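Local atomic coordinates of ribosome-inactivating protein 3 (Zea mays, PDB entry 2PQG), a protein that belongs to the ribosome-inactivating protein family of plants and carries the mixed alpha/beta fold of that family. Residues K24-H29 / L50-E55. Numbering follows the deposited sequence.
Sequences KDVIKH and LWLYTE
Val26 and Leu52 meet where helix 15-27 of the ribosome-inactivating protein fold packs on strand 51-57 of its mixed beta-sheet. Val26 CG2 lies 4.1 Å from Leu52 CD2, a single methyl-to-methyl touch between buried side chains that cross at about a right angle. On Val26, chi1 of 171° puts CG1 anti to the backbone N, which leaves CG2, anti to the carbonyl carbon, as the methyl beside that N. A second touch involves His29: CD2 of Leu50, just ahead of the strand, comes obliquely to the His29 ring, 4.2 Å from ND1. Together the two segments bury a modest 126 Å², and the backbones stay well apart, Val26 CA to Leu52 CA being 7.9 Å.

Neighbours fill in around the pair. Leu41 and Met69 also pack on Val26, while Phe2 of the edge strand 2-7 touches Leu52 and meets the His29 ring with the two planes at about 20°. The strand itself is held in the sheet by backbone hydrogen bonds between Leu52 and Ile67 and between Tyr53 and Phe2. His29 N bonds to Val26 O at 2.9 Å. Alongside, a salt bridge whose hydrogen bond is weak joins Lys28 NZ to Asp25 OD2 at 3.2 Å.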
ATOM      1  N   LYS A  24     -13.757  -7.856  -4.473  1.00 23.40           N
ATOM      2  CA  LYS A  24     -15.128  -8.356  -4.360  1.00 26.37           C
ATOM      3  C   LYS A  24     -15.627  -8.361  -2.908  1.00 28.50           C
ATOM      4  O   LYS A  24     -16.806  -8.102  -2.649  1.00 28.23           O
ATOM      5  CB  LYS A  24     -15.226  -9.768  -4.957  1.00 29.09           C
ATOM      6  CG  LYS A  24     -16.568 -10.457  -4.733  1.00 31.53           C
ATOM      7  CD  LYS A  24     -16.704 -11.737  -5.553  1.00 35.14           C
ATOM      8  CE  LYS A  24     -18.081 -12.365  -5.363  1.00 34.55           C
ATOM      9  NZ  LYS A  24     -18.380 -12.567  -3.918  1.00 41.87           N
ATOM     10  N   ASP A  25     -14.735  -8.640  -1.963  1.00 26.46           N
ATOM     11  CA  ASP A  25     -15.128  -8.655  -0.562  1.00 29.31           C
ATOM     12  C   ASP A  25     -15.236  -7.235  -0.014  1.00 29.77           C
ATOM     13  O   ASP A  25     -16.021  -6.969   0.895  1.00 33.86           O
ATOM     14  CB  ASP A  25     -14.119  -9.464   0.250  1.00 33.36           C
ATOM     15  CG  ASP A  25     -14.017 -10.911  -0.221  1.00 39.29           C
ATOM     16  OD1 ASP A  25     -13.057 -11.608   0.177  1.00 38.02           O
ATOM     17  OD2 ASP A  25     -14.903 -11.353  -0.989  1.00 43.85           O
ATOM     18  N   VAL A  26     -14.442  -6.328  -0.577  1.00 28.22           N
ATOM     19  CA  VAL A  26     -14.423  -4.921  -0.171  1.00 25.73           C
ATOM     20  C   VAL A  26     -15.637  -4.187  -0.731  1.00 25.09           C
ATOM     21  O   VAL A  26     -16.244  -3.354  -0.062  1.00 24.06           O
ATOM     22  CB  VAL A  26     -13.135  -4.212  -0.677  1.00 25.81           C
ATOM     23  CG1 VAL A  26     -13.224  -2.708  -0.434  1.00 21.47           C
ATOM     24  CG2 VAL A  26     -11.916  -4.793   0.023  1.00 22.24           C
ATOM     25  N   ILE A  27     -15.977  -4.502  -1.974  1.00 28.08           N
ATOM     26  CA  ILE A  27     -17.120  -3.898  -2.641  1.00 28.21           C
ATOM     27  C   ILE A  27     -18.400  -4.301  -1.900  1.00 31.57           C
ATOM     28  O   ILE A  27     -19.423  -3.623  -2.000  1.00 29.65           O
ATOM     29  CB  ILE A  27     -17.163  -4.330  -4.125  1.00 22.14           C
ATOM     30  CG1 ILE A  27     -16.008  -3.664  -4.868  1.00 19.67           C
ATOM     31  CG2 ILE A  27     -18.479  -3.936  -4.766  1.00 23.47           C
ATOM     32  CD1 ILE A  27     -15.847  -4.124  -6.298  1.00 23.59           C
ATOM     33  N   LYS A  28     -18.336  -5.395  -1.143  1.00 31.99           N
ATOM     34  CA  LYS A  28     -19.495  -5.815  -0.373  1.00 32.25           C
ATOM     35  C   LYS A  28     -19.811  -4.712   0.618  1.00 32.40           C
ATOM     36  O   LYS A  28     -20.967  -4.500   0.962  1.00 35.45           O
ATOM     37  CB  LYS A  28     -19.227  -7.117   0.381  1.00 30.81           C
ATOM     38  CG  LYS A  28     -19.619  -8.365  -0.393  1.00 34.74           C
ATOM     39  CD  LYS A  28     -19.183  -9.627   0.335  1.00 38.88           C
ATOM     40  CE  LYS A  28     -19.197 -10.814  -0.604  1.00 43.30           C
ATOM     41  NZ  LYS A  28     -18.024 -11.701  -0.368  1.00 47.76           N
ATOM     42  N   HIS A  29     -18.783  -3.999   1.065  1.00 32.53           N
ATOM     43  CA  HIS A  29     -18.988  -2.920   2.020  1.00 32.61           C
ATOM     44  C   HIS A  29     -18.987  -1.525   1.381  1.00 33.05           C
ATOM     45  O   HIS A  29     -18.851  -0.520   2.081  1.00 36.28           O
ATOM     46  CB  HIS A  29     -17.930  -2.998   3.115  1.00 35.43           C
ATOM     47  CG  HIS A  29     -17.899  -4.314   3.830  1.00 44.19           C
ATOM     48  ND1 HIS A  29     -18.648  -4.570   4.964  1.00 45.86           N
ATOM     49  CD2 HIS A  29     -17.220  -5.455   3.569  1.00 45.57           C
ATOM     50  CE1 HIS A  29     -18.427  -5.806   5.368  1.00 45.01           C
ATOM     51  NE2 HIS A  29     -17.564  -6.368   4.538  1.00 46.78           N
ATOM     52  N   LEU A  50     -14.154  -0.392   9.847  1.00 35.40           N
ATOM     53  CA  LEU A  50     -14.132  -1.720   9.265  1.00 34.97           C
ATOM     54  C   LEU A  50     -12.682  -1.953   8.822  1.00 31.82           C
ATOM     55  O   LEU A  50     -12.032  -1.084   8.229  1.00 31.70           O
ATOM     56  CB  LEU A  50     -15.083  -1.917   8.072  1.00 36.62           C
ATOM     57  CG  LEU A  50     -16.554  -1.944   8.460  1.00 40.58           C
ATOM     58  CD1 LEU A  50     -17.355  -1.270   7.353  1.00 42.04           C
ATOM     59  CD2 LEU A  50     -17.022  -3.371   8.701  1.00 41.85           C
ATOM     60  N   TRP A  51     -12.166  -3.133   9.138  1.00 28.74           N
ATOM     61  CA  TRP A  51     -10.793  -3.489   8.805  1.00 24.81           C
ATOM     62  C   TRP A  51     -10.641  -4.643   7.836  1.00 22.95           C
ATOM     63  O   TRP A  51     -11.344  -5.658   7.953  1.00 23.93           O
ATOM     64  CB  TRP A  51     -10.022  -3.841  10.070  1.00 21.39           C
ATOM     65  CG  TRP A  51      -9.760  -2.687  10.999  1.00 22.33           C
ATOM     66  CD1 TRP A  51     -10.585  -2.200  11.962  1.00 22.34           C
ATOM     67  CD2 TRP A  51      -8.588  -1.861  11.019  1.00 23.49           C
ATOM     68  NE1 TRP A  51     -10.002  -1.118  12.585  1.00 22.08           N
ATOM     69  CE2 TRP A  51      -8.776  -0.889  12.022  1.00 20.65           C
ATOM     70  CE3 TRP A  51      -7.398  -1.848  10.279  1.00 24.92           C
ATOM     71  CZ2 TRP A  51      -7.823   0.088  12.306  1.00 18.46           C
ATOM     72  CZ3 TRP A  51      -6.450  -0.873  10.564  1.00 24.00           C
ATOM     73  CH2 TRP A  51      -6.672   0.082  11.569  1.00 18.62           C
ATOM     74  N   LEU A  52      -9.759  -4.468   6.851  1.00 21.94           N
ATOM     75  CA  LEU A  52      -9.444  -5.546   5.921  1.00 20.57           C
ATOM     76  C   LEU A  52      -8.083  -6.097   6.390  1.00 19.87           C
ATOM     77  O   LEU A  52      -7.103  -5.358   6.543  1.00 18.31           O
ATOM     78  CB  LEU A  52      -9.306  -5.070   4.469  1.00 19.18           C
ATOM     79  CG  LEU A  52      -8.476  -5.985   3.553  1.00 22.19           C
ATOM     80  CD1 LEU A  52      -9.052  -7.390   3.528  1.00 22.66           C
ATOM     81  CD2 LEU A  52      -8.447  -5.389   2.152  1.00 20.48           C
ATOM     82  N   TYR A  53      -8.039  -7.397   6.657  1.00 22.72           N
ATOM     83  CA  TYR A  53      -6.816  -8.073   7.089  1.00 26.67           C
ATOM     84  C   TYR A  53      -6.337  -9.010   5.996  1.00 28.38           C
ATOM     85  O   TYR A  53      -7.027  -9.968   5.642  1.00 28.37           O
ATOM     86  CB  TYR A  53      -7.058  -8.918   8.333  1.00 31.23           C
ATOM     87  CG  TYR A  53      -6.960  -8.161   9.623  1.00 37.30           C
ATOM     88  CD1 TYR A  53      -7.665  -6.977   9.810  1.00 39.60           C
ATOM     89  CD2 TYR A  53      -6.176  -8.639  10.673  1.00 40.70           C
ATOM     90  CE1 TYR A  53      -7.596  -6.282  11.016  1.00 42.65           C
ATOM     91  CE2 TYR A  53      -6.098  -7.952  11.886  1.00 44.13           C
ATOM     92  CZ  TYR A  53      -6.812  -6.773  12.048  1.00 42.15           C
ATOM     93  OH  TYR A  53      -6.743  -6.082  13.236  1.00 40.03           O
ATOM     94  N   THR A  54      -5.159  -8.735   5.448  1.00 26.81           N
ATOM     95  CA  THR A  54      -4.628  -9.600   4.419  1.00 24.03           C
ATOM     96  C   THR A  54      -3.398 -10.304   4.953  1.00 21.97           C
ATOM     97  O   THR A  54      -2.437  -9.674   5.384  1.00 17.55           O
ATOM     98  CB  THR A  54      -4.301  -8.817   3.117  1.00 24.15           C
ATOM     99  OG1 THR A  54      -3.327  -7.799   3.377  1.00 28.22           O
ATOM    100  CG2 THR A  54      -5.557  -8.164   2.579  1.00 22.13           C
ATOM    101  N   GLU A  55      -3.463 -11.628   4.952  1.00 25.19           N
ATOM    102  CA  GLU A  55      -2.352 -12.438   5.421  1.00 26.37           C
ATOM    103  C   GLU A  55      -1.513 -12.902   4.242  1.00 23.86           C
ATOM    104  O   GLU A  55      -1.984 -13.677   3.409  1.00 24.38           O
ATOM    105  CB  GLU A  55      -2.845 -13.667   6.187  1.00 30.59           C
ATOM    106  CG  GLU A  55      -1.746 -14.325   7.011  1.00 43.03           C
ATOM    107  CD  GLU A  55      -2.058 -15.758   7.391  1.00 50.58           C
ATOM    108  OE1 GLU A  55      -3.198 -16.018   7.824  1.00 57.50           O
ATOM    109  OE2 GLU A  55      -1.160 -16.623   7.264  1.00 50.71           O
TER